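Local coordinates for GH127 beta-L-arabinofuranoside (Geobacillus stearothermophilus, PDB 4QK0), which probably removes beta-L-arabinofuranosyl residues from glycans by hydrolysis, as a family GH127 beta-L-arabinofuranosidase, at residues A[323-328]-A[541-546]; A[535-540]-A[642-647]. One frame throughout, in Å; residues are numbered along the deposited sequence.

Contact 1 (A[323-328]-A[541-546]); sequences FDLPND and PQVRAN
Phe-323 and the aliphatic part of Gln-542 begin the apolar side of this contact, where a loop of the catalytic domain meets the turn 541-546 of the C-terminal domain. Gln-542 CB sits over the centre of the phenyl ring, 3.5 Å from its centroid and 14° off the normal, a CH-pi contact. The Gln-542 chain bends at chi2 (-85°), which turns the amide end back, OE1 near the CD2-CE2 side of the ring and the amide steeply tilted to it. Val-543 divides its branches: CG2 lies 3.9 Å from Phe-323 CD1, while CG1 faces Leu-325 CB. Ala-545 fits its small CB against the backbone, 3.5 Å from Leu-325 O.

One direct hydrogen bond joins the segments. Asn-327 ND2 donates a hydrogen bond to Asn-546 OD1 at 2.7 Å, reaching it in the carbonyl plane; the two amides are nearly coplanar, 20° apart. Asparagine suits both places, being short and carrying donor and acceptor together.

Bridging water 1 donates to Phe-323 O and accepts from Leu-325 N and Ala-545 N. Water 2 donates to Leu-325 O and Asn-327 OD1 and accepts from Asn-546 ND2 at 2.9 Å, so both Asn-327 amide atoms are engaged and the amide's rotation is fixed. The chemistry implies a domain junction in which an amide pair and two bridging waters, rather than a salt bridge, make the polar links between the loops.

Contact 2 (A[535-540]-A[642-647]); sequences ERIKAH and VVWVNE
Trp-644 meets Ile-537 and Ala-539, and Glu-647 meets Lys-538, where strand 641-647 comes up to strand 534-539 within the mixed, largely antiparallel sheet of the C-terminal domain. Strand 549-554 pairs with both strands, so side chains span the gap, and the touching parts run 110° apart. The indole extends its six-membered ring to the backbone of 537-539: CZ3 is 3.3 Å from Ile-537 O, and the carbonyl carbon of Lys-538 lies at the ring's edge. CH2 also meets Ala-539 CB at 3.8 Å, a methyl small enough to admit the large ring.

Lys-538 and Glu-647 approach from opposite directions to form a salt bridge, NZ to OE1 at 3.3 Å. Bends at chi2 and chi3 fold the lysine back toward the acid, although its CB points away. Glu-647 has CG anti to the backbone N (chi1 -176°), which carries the carboxylate out to the ammonium. Lys-538 NZ also donates to Lys-549 O, its stronger polar partner, which helps to hold the ammonium in place. An alanine in place of this lysine is likely to leave the Glu-647 carboxylate without its salt-bridge partner and Lys-549 O without this donor.

Farther out, Arg-536 NH2 bonds to Pro-576 O and Ala-579 O, and Lys-538 and Ala-539 join an antiparallel ladder with a strand of the second subunit. The ammonium meets Glu-647 OE1 from above the carboxylate plane, 35° out of it.

The two contacts lie with their centres about 11 Å apart, on the same side of the chain's centre. In sequence their segments alternate, 323-328, 535-540, 541-546 and 642-647, and strand 534-539 leads straight into the turn used by contact 1. Contact 2 is internal to the C-terminal domain, whereas contact 1 joins that domain to the catalytic one. They meet directly at Trp-644, which packs against Asn-327 and Asn-546, and at His-540, whose ring stacks with that of Phe-323. Both also touch the second subunit, so this region brings together the domain junction, the C-terminal sheet and the dimer interface.

Contact 1 (A[323-328]-A[541-546])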
ATOM      1  N   PHE A 323     -15.547  -0.193   5.088  1.00 22.92           N
ATOM      2  CA  PHE A 323     -14.818   0.758   5.865  1.00 23.27           C
ATOM      3  C   PHE A 323     -13.290   0.838   5.548  1.00 23.51           C
ATOM      4  O   PHE A 323     -12.594   1.559   6.245  1.00 24.49           O
ATOM      5  CB  PHE A 323     -15.025   0.523   7.353  1.00 24.16           C
ATOM      6  CG  PHE A 323     -16.459   0.533   7.800  1.00 27.30           C
ATOM      7  CD1 PHE A 323     -17.233   1.683   7.713  1.00 27.07           C
ATOM      8  CD2 PHE A 323     -17.008  -0.595   8.402  1.00 29.92           C
ATOM      9  CE1 PHE A 323     -18.524   1.704   8.215  1.00 30.03           C
ATOM     10  CE2 PHE A 323     -18.315  -0.582   8.907  1.00 32.45           C
ATOM     11  CZ  PHE A 323     -19.076   0.568   8.787  1.00 29.65           C
ATOM     12  N   ASP A 324     -12.808   0.109   4.534  1.00 22.67           N
ATOM     13  CA  ASP A 324     -11.409   0.147   4.077  1.00 23.72           C
ATOM     14  C   ASP A 324     -11.239   1.224   3.025  1.00 21.83           C
ATOM     15  O   ASP A 324     -11.423   1.009   1.833  1.00 22.41           O
ATOM     16  CB  ASP A 324     -10.967  -1.226   3.535  1.00 24.13           C
ATOM     17  CG  ASP A 324      -9.506  -1.231   3.023  1.00 24.29           C
ATOM     18  OD1 ASP A 324      -8.664  -0.602   3.648  1.00 25.09           O
ATOM     19  OD2 ASP A 324      -9.205  -1.861   2.000  1.00 24.58           O
ATOM     20  N   LEU A 325     -10.929   2.404   3.490  1.00 22.83           N
ATOM     21  CA  LEU A 325     -10.913   3.591   2.632  1.00 23.44           C
ATOM     22  C   LEU A 325      -9.657   4.434   2.826  1.00 20.08           C
ATOM     23  O   LEU A 325      -9.715   5.581   3.294  1.00 20.06           O
ATOM     24  CB  LEU A 325     -12.135   4.435   2.981  1.00 25.52           C
ATOM     25  CG  LEU A 325     -13.443   3.758   2.573  1.00 24.60           C
ATOM     26  CD1 LEU A 325     -14.594   4.464   3.239  1.00 24.57           C
ATOM     27  CD2 LEU A 325     -13.641   3.739   1.059  1.00 24.50           C
ATOM     28  N   PRO A 326      -8.510   3.855   2.484  1.00 19.27           N
ATOM     29  CA  PRO A 326      -7.210   4.508   2.673  1.00 19.24           C
ATOM     30  C   PRO A 326      -7.096   5.656   1.693  1.00 19.92           C
ATOM     31  O   PRO A 326      -7.526   5.538   0.556  1.00 21.78           O
ATOM     32  CB  PRO A 326      -6.209   3.419   2.371  1.00 18.43           C
ATOM     33  CG  PRO A 326      -6.940   2.529   1.382  1.00 21.22           C
ATOM     34  CD  PRO A 326      -8.364   2.520   1.921  1.00 19.94           C
ATOM     35  N   ASN A 327      -6.509   6.754   2.146  1.00 20.09           N
ATOM     36  CA  ASN A 327      -6.464   7.973   1.360  1.00 20.26           C
ATOM     37  C   ASN A 327      -5.299   8.059   0.358  1.00 21.11           C
ATOM     38  O   ASN A 327      -5.418   8.708  -0.700  1.00 21.10           O
ATOM     39  CB  ASN A 327      -6.461   9.155   2.311  1.00 19.22           C
ATOM     40  CG  ASN A 327      -7.774   9.260   3.092  1.00 20.10           C
ATOM     41  OD1 ASN A 327      -8.837   9.255   2.492  1.00 20.38           O
ATOM     42  ND2 ASN A 327      -7.715   9.340   4.429  1.00 20.33           N
ATOM     43  N   ASP A 328      -4.203   7.415   0.702  1.00 21.26           N
ATOM     44  CA  ASP A 328      -2.933   7.566  -0.015  1.00 20.90           C
ATOM     45  C   ASP A 328      -2.822   6.497  -1.050  1.00 19.45           C
ATOM     46  O   ASP A 328      -2.201   6.718  -2.101  1.00 21.92           O
ATOM     47  CB  ASP A 328      -1.718   7.556   0.952  1.00 22.93           C
ATOM     48  CG  ASP A 328      -1.700   6.334   1.891  1.00 26.89           C
ATOM     49  OD1 ASP A 328      -2.709   5.614   2.028  1.00 25.59           O
ATOM     50  OD2 ASP A 328      -0.653   6.113   2.544  1.00 39.68           O
ATOM     51  N   PRO A 541     -16.287   5.719  12.947  1.00 23.22           N
ATOM     52  CA  PRO A 541     -15.063   5.262  13.636  1.00 24.05           C
ATOM     53  C   PRO A 541     -14.489   3.990  13.109  1.00 21.71           C
ATOM     54  O   PRO A 541     -13.363   3.727  13.357  1.00 23.95           O
ATOM     55  CB  PRO A 541     -15.508   5.101  15.077  1.00 22.66           C
ATOM     56  CG  PRO A 541     -16.609   6.075  15.214  1.00 23.57           C
ATOM     57  CD  PRO A 541     -17.343   6.064  13.900  1.00 24.79           C
ATOM     58  N   GLN A 542     -15.252   3.207  12.384  1.00 23.72           N
ATOM     59  CA  GLN A 542     -14.757   1.982  11.739  1.00 25.49           C
ATOM     60  C   GLN A 542     -13.884   2.271  10.527  1.00 23.04           C
ATOM     61  O   GLN A 542     -13.150   1.397  10.102  1.00 22.97           O
ATOM     62  CB  GLN A 542     -15.896   1.115  11.272  1.00 31.50           C
ATOM     63  CG  GLN A 542     -16.742   0.542  12.381  1.00 33.77           C
ATOM     64  CD  GLN A 542     -16.161  -0.711  12.902  1.00 36.54           C
ATOM     65  OE1 GLN A 542     -15.882  -1.629  12.139  1.00 46.15           O
ATOM     66  NE2 GLN A 542     -15.925  -0.753  14.183  1.00 40.21           N
ATOM     67  N   VAL A 543     -13.931   3.503  10.006  1.00 23.03           N
ATOM     68  CA  VAL A 543     -12.996   3.949   8.971  1.00 20.85           C
ATOM     69  C   VAL A 543     -11.661   4.298   9.581  1.00 22.26           C
ATOM     70  O   VAL A 543     -11.355   5.403  10.045  1.00 19.83           O
ATOM     71  CB  VAL A 543     -13.506   5.121   8.166  1.00 23.56           C
ATOM     72  CG1 VAL A 543     -12.514   5.401   7.032  1.00 25.98           C
ATOM     73  CG2 VAL A 543     -14.852   4.809   7.545  1.00 22.06           C
ATOM     74  N   ARG A 544     -10.836   3.276   9.609  1.00 23.94           N
ATOM     75  CA  ARG A 544      -9.583   3.310  10.285  1.00 26.88           C
ATOM     76  C   ARG A 544      -8.643   4.375   9.745  1.00 23.75           C
ATOM     77  O   ARG A 544      -8.002   5.030  10.526  1.00 21.35           O
ATOM     78  CB  ARG A 544      -8.970   1.901  10.262  1.00 29.55           C
ATOM     79  CG  ARG A 544      -9.901   1.118  11.194  1.00 32.86           C
ATOM     80  CD  ARG A 544      -9.920  -0.376  11.386  1.00 34.08           C
ATOM     81  NE  ARG A 544     -11.205  -0.653  12.018  1.00 37.37           N
ATOM     82  CZ  ARG A 544     -11.579  -1.785  12.587  1.00 39.42           C
ATOM     83  NH1 ARG A 544     -10.769  -2.790  12.750  1.00 44.44           N
ATOM     84  NH2 ARG A 544     -12.790  -1.863  13.086  1.00 57.05           N
ATOM     85  N   ALA A 545      -8.646   4.589   8.441  1.00 21.49           N
ATOM     86  CA  ALA A 545      -7.782   5.587   7.836  1.00 22.20           C
ATOM     87  C   ALA A 545      -8.042   6.972   8.363  1.00 20.40           C
ATOM     88  O   ALA A 545      -7.179   7.776   8.288  1.00 21.83           O
ATOM     89  CB  ALA A 545      -7.968   5.573   6.332  1.00 23.30           C
ATOM     90  N   ASN A 546      -9.225   7.244   8.921  1.00 19.50           N
ATOM     91  CA  ASN A 546      -9.592   8.601   9.316  1.00 19.24           C
ATOM     92  C   ASN A 546      -9.749   8.842  10.784  1.00 18.50           C
ATOM     93  O   ASN A 546     -10.195   9.906  11.208  1.00 18.23           O
ATOM     94  CB  ASN A 546     -10.791   9.049   8.516  1.00 20.55           C
ATOM     95  CG  ASN A 546     -10.516   9.027   7.018  1.00 20.79           C
ATOM     96  OD1 ASN A 546      -9.389   9.355   6.573  1.00 23.60           O
ATOM     97  ND2 ASN A 546     -11.507   8.650   6.227  1.00 20.07           N
TER
HETATM   98  O   HOH W   1     -10.127   2.796   6.515  1.00 20.50           O
HETATM   99  O   HOH W   2     -10.858   7.961   3.495  1.00 14.16           O

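Contact 2 (A[535-540]-A[642-647])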
ATOM      1  N   GLU A 535     -18.291  23.136   7.521  1.00 24.78           N
ATOM      2  CA  GLU A 535     -18.473  22.022   8.373  1.00 27.52           C
ATOM      3  C   GLU A 535     -17.179  21.179   8.504  1.00 27.34           C
ATOM      4  O   GLU A 535     -16.444  20.997   7.551  1.00 24.91           O
ATOM      5  CB  GLU A 535     -19.534  21.091   7.794  1.00 32.01           C
ATOM      6  CG  GLU A 535     -20.916  21.688   7.600  1.00 36.58           C
ATOM      7  CD  GLU A 535     -21.785  21.732   8.868  1.00 39.69           C
ATOM      8  OE1 GLU A 535     -21.257  21.615  10.017  1.00 36.39           O
ATOM      9  OE2 GLU A 535     -23.019  21.954   8.695  1.00 36.81           O
ATOM     10  N   ARG A 536     -16.977  20.633   9.696  1.00 29.93           N
ATOM     11  CA  ARG A 536     -15.930  19.665   9.988  1.00 30.95           C
ATOM     12  C   ARG A 536     -16.555  18.284   9.863  1.00 29.44           C
ATOM     13  O   ARG A 536     -17.394  17.920  10.676  1.00 31.90           O
ATOM     14  CB  ARG A 536     -15.429  19.854  11.427  1.00 33.65           C
ATOM     15  CG  ARG A 536     -14.435  21.003  11.641  1.00 39.47           C
ATOM     16  CD  ARG A 536     -14.025  21.032  13.132  1.00 42.77           C
ATOM     17  NE  ARG A 536     -12.918  21.912  13.462  1.00 51.41           N
ATOM     18  CZ  ARG A 536     -13.001  23.247  13.516  1.00 60.93           C
ATOM     19  NH1 ARG A 536     -14.156  23.889  13.268  1.00 55.14           N
ATOM     20  NH2 ARG A 536     -11.922  23.959  13.810  1.00 59.16           N
ATOM     21  N   ILE A 537     -16.178  17.520   8.857  1.00 24.77           N
ATOM     22  CA  ILE A 537     -16.784  16.225   8.659  1.00 25.46           C
ATOM     23  C   ILE A 537     -15.938  15.126   9.325  1.00 27.37           C
ATOM     24  O   ILE A 537     -14.708  15.080   9.135  1.00 29.53           O
ATOM     25  CB  ILE A 537     -16.914  15.942   7.159  1.00 26.08           C
ATOM     26  CG1 ILE A 537     -17.695  17.085   6.444  1.00 25.89           C
ATOM     27  CG2 ILE A 537     -17.605  14.616   6.930  1.00 27.13           C
ATOM     28  CD1 ILE A 537     -19.094  17.336   6.986  1.00 25.51           C
ATOM     29  N   LYS A 538     -16.600  14.235  10.050  1.00 23.14           N
ATOM     30  CA  LYS A 538     -15.987  13.073  10.634  1.00 28.18           C
ATOM     31  C   LYS A 538     -16.439  11.784   9.979  1.00 26.61           C
ATOM     32  O   LYS A 538     -17.599  11.651   9.603  1.00 30.16           O
ATOM     33  CB  LYS A 538     -16.343  12.990  12.109  1.00 30.56           C
ATOM     34  CG  LYS A 538     -15.819  14.138  12.941  1.00 33.89           C
ATOM     35  CD  LYS A 538     -14.297  14.192  13.098  1.00 38.12           C
ATOM     36  CE  LYS A 538     -13.730  12.869  13.659  1.00 46.05           C
ATOM     37  NZ  LYS A 538     -12.260  12.818  13.816  1.00 45.24           N
ATOM     38  N   ALA A 539     -15.521  10.840   9.822  1.00 25.63           N
ATOM     39  CA  ALA A 539     -15.875   9.548   9.277  1.00 24.99           C
ATOM     40  C   ALA A 539     -16.234   8.587  10.379  1.00 25.01           C
ATOM     41  O   ALA A 539     -15.774   8.711  11.518  1.00 25.12           O
ATOM     42  CB  ALA A 539     -14.779   8.965   8.467  1.00 25.88           C
ATOM     43  N   HIS A 540     -17.110   7.645  10.060  1.00 25.08           N
ATOM     44  CA  HIS A 540     -17.539   6.632  11.011  1.00 25.40           C
ATOM     45  C   HIS A 540     -16.248   6.050  11.650  1.00 26.09           C
ATOM     46  O   HIS A 540     -15.219   5.882  10.951  1.00 24.92           O
ATOM     47  CB  HIS A 540     -18.258   5.553  10.227  1.00 26.97           C
ATOM     48  CG  HIS A 540     -18.933   4.551  11.061  1.00 29.74           C
ATOM     49  ND1 HIS A 540     -18.243   3.635  11.807  1.00 30.42           N
ATOM     50  CD2 HIS A 540     -20.246   4.264  11.222  1.00 35.90           C
ATOM     51  CE1 HIS A 540     -19.096   2.827  12.413  1.00 33.76           C
ATOM     52  NE2 HIS A 540     -20.319   3.180  12.060  1.00 35.69           N
ATOM     53  N   VAL A 642      -3.892  17.041   0.953  1.00 23.94           N
ATOM     54  CA  VAL A 642      -4.687  16.184   1.792  1.00 23.13           C
ATOM     55  C   VAL A 642      -6.077  16.696   1.919  1.00 22.56           C
ATOM     56  O   VAL A 642      -6.282  17.878   1.934  1.00 21.09           O
ATOM     57  CB  VAL A 642      -4.158  16.014   3.241  1.00 24.69           C
ATOM     58  CG1 VAL A 642      -2.856  15.257   3.241  1.00 30.06           C
ATOM     59  CG2 VAL A 642      -3.937  17.335   3.928  1.00 24.39           C
ATOM     60  N   VAL A 643      -7.012  15.751   2.091  1.00 21.92           N
ATOM     61  CA  VAL A 643      -8.400  16.040   2.423  1.00 21.13           C
ATOM     62  C   VAL A 643      -8.609  15.821   3.907  1.00 20.54           C
ATOM     63  O   VAL A 643      -9.121  16.696   4.606  1.00 18.05           O
ATOM     64  CB  VAL A 643      -9.385  15.123   1.652  1.00 22.38           C
ATOM     65  CG1 VAL A 643     -10.824  15.229   2.179  1.00 21.80           C
ATOM     66  CG2 VAL A 643      -9.364  15.472   0.185  1.00 24.87           C
ATOM     67  N   TRP A 644      -8.211  14.646   4.393  1.00 20.81           N
ATOM     68  CA  TRP A 644      -8.426  14.350   5.763  1.00 22.50           C
ATOM     69  C   TRP A 644      -7.245  14.890   6.561  1.00 24.44           C
ATOM     70  O   TRP A 644      -6.133  14.371   6.481  1.00 28.59           O
ATOM     71  CB  TRP A 644      -8.616  12.848   5.951  1.00 21.53           C
ATOM     72  CG  TRP A 644      -9.901  12.413   5.419  1.00 22.23           C
ATOM     73  CD1 TRP A 644     -10.153  11.880   4.186  1.00 21.42           C
ATOM     74  CD2 TRP A 644     -11.144  12.446   6.105  1.00 21.89           C
ATOM     75  NE1 TRP A 644     -11.471  11.629   4.053  1.00 24.08           N
ATOM     76  CE2 TRP A 644     -12.103  11.940   5.235  1.00 22.71           C
ATOM     77  CE3 TRP A 644     -11.534  12.848   7.384  1.00 23.13           C
ATOM     78  CZ2 TRP A 644     -13.446  11.830   5.584  1.00 23.48           C
ATOM     79  CZ3 TRP A 644     -12.846  12.714   7.742  1.00 25.19           C
ATOM     80  CH2 TRP A 644     -13.806  12.231   6.823  1.00 23.90           C
ATOM     81  N   VAL A 645      -7.495  15.883   7.377  1.00 26.76           N
ATOM     82  CA  VAL A 645      -6.433  16.487   8.172  1.00 28.16           C
ATOM     83  C   VAL A 645      -6.491  16.045   9.632  1.00 27.51           C
ATOM     84  O   VAL A 645      -7.574  15.844  10.185  1.00 23.80           O
ATOM     85  CB  VAL A 645      -6.279  18.030   7.908  1.00 31.43           C
ATOM     86  CG1 VAL A 645      -7.275  18.595   6.938  1.00 33.48           C
ATOM     87  CG2 VAL A 645      -6.192  18.878   9.144  1.00 31.13           C
ATOM     88  N   ASN A 646      -5.328  15.841  10.218  1.00 26.57           N
ATOM     89  CA  ASN A 646      -5.213  15.544  11.615  1.00 27.15           C
ATOM     90  C   ASN A 646      -5.833  16.573  12.510  1.00 28.67           C
ATOM     91  O   ASN A 646      -5.691  17.730  12.307  1.00 28.82           O
ATOM     92  CB  ASN A 646      -3.771  15.331  12.037  1.00 27.31           C
ATOM     93  CG  ASN A 646      -3.193  14.091  11.494  1.00 23.10           C
ATOM     94  OD1 ASN A 646      -2.266  14.142  10.775  1.00 32.67           O
ATOM     95  ND2 ASN A 646      -3.736  12.991  11.838  1.00 21.72           N
ATOM     96  N   GLU A 647      -6.519  16.094  13.509  1.00 29.74           N
ATOM     97  CA  GLU A 647      -7.256  16.920  14.405  1.00 39.75           C
ATOM     98  C   GLU A 647      -6.521  17.167  15.708  1.00 40.06           C
ATOM     99  O   GLU A 647      -5.852  16.324  16.215  1.00 41.11           O
ATOM    100  CB  GLU A 647      -8.634  16.290  14.616  1.00 20.00           C
ATOM    101  CG  GLU A 647      -9.624  17.039  15.460  1.00 20.00           C
ATOM    102  CD  GLU A 647     -11.087  16.791  15.089  1.00 20.00           C
ATOM    103  OE1 GLU A 647     -11.587  15.676  15.248  1.00 20.00           O
ATOM    104  OE2 GLU A 647     -11.752  17.734  14.663  1.00 20.00           O
TER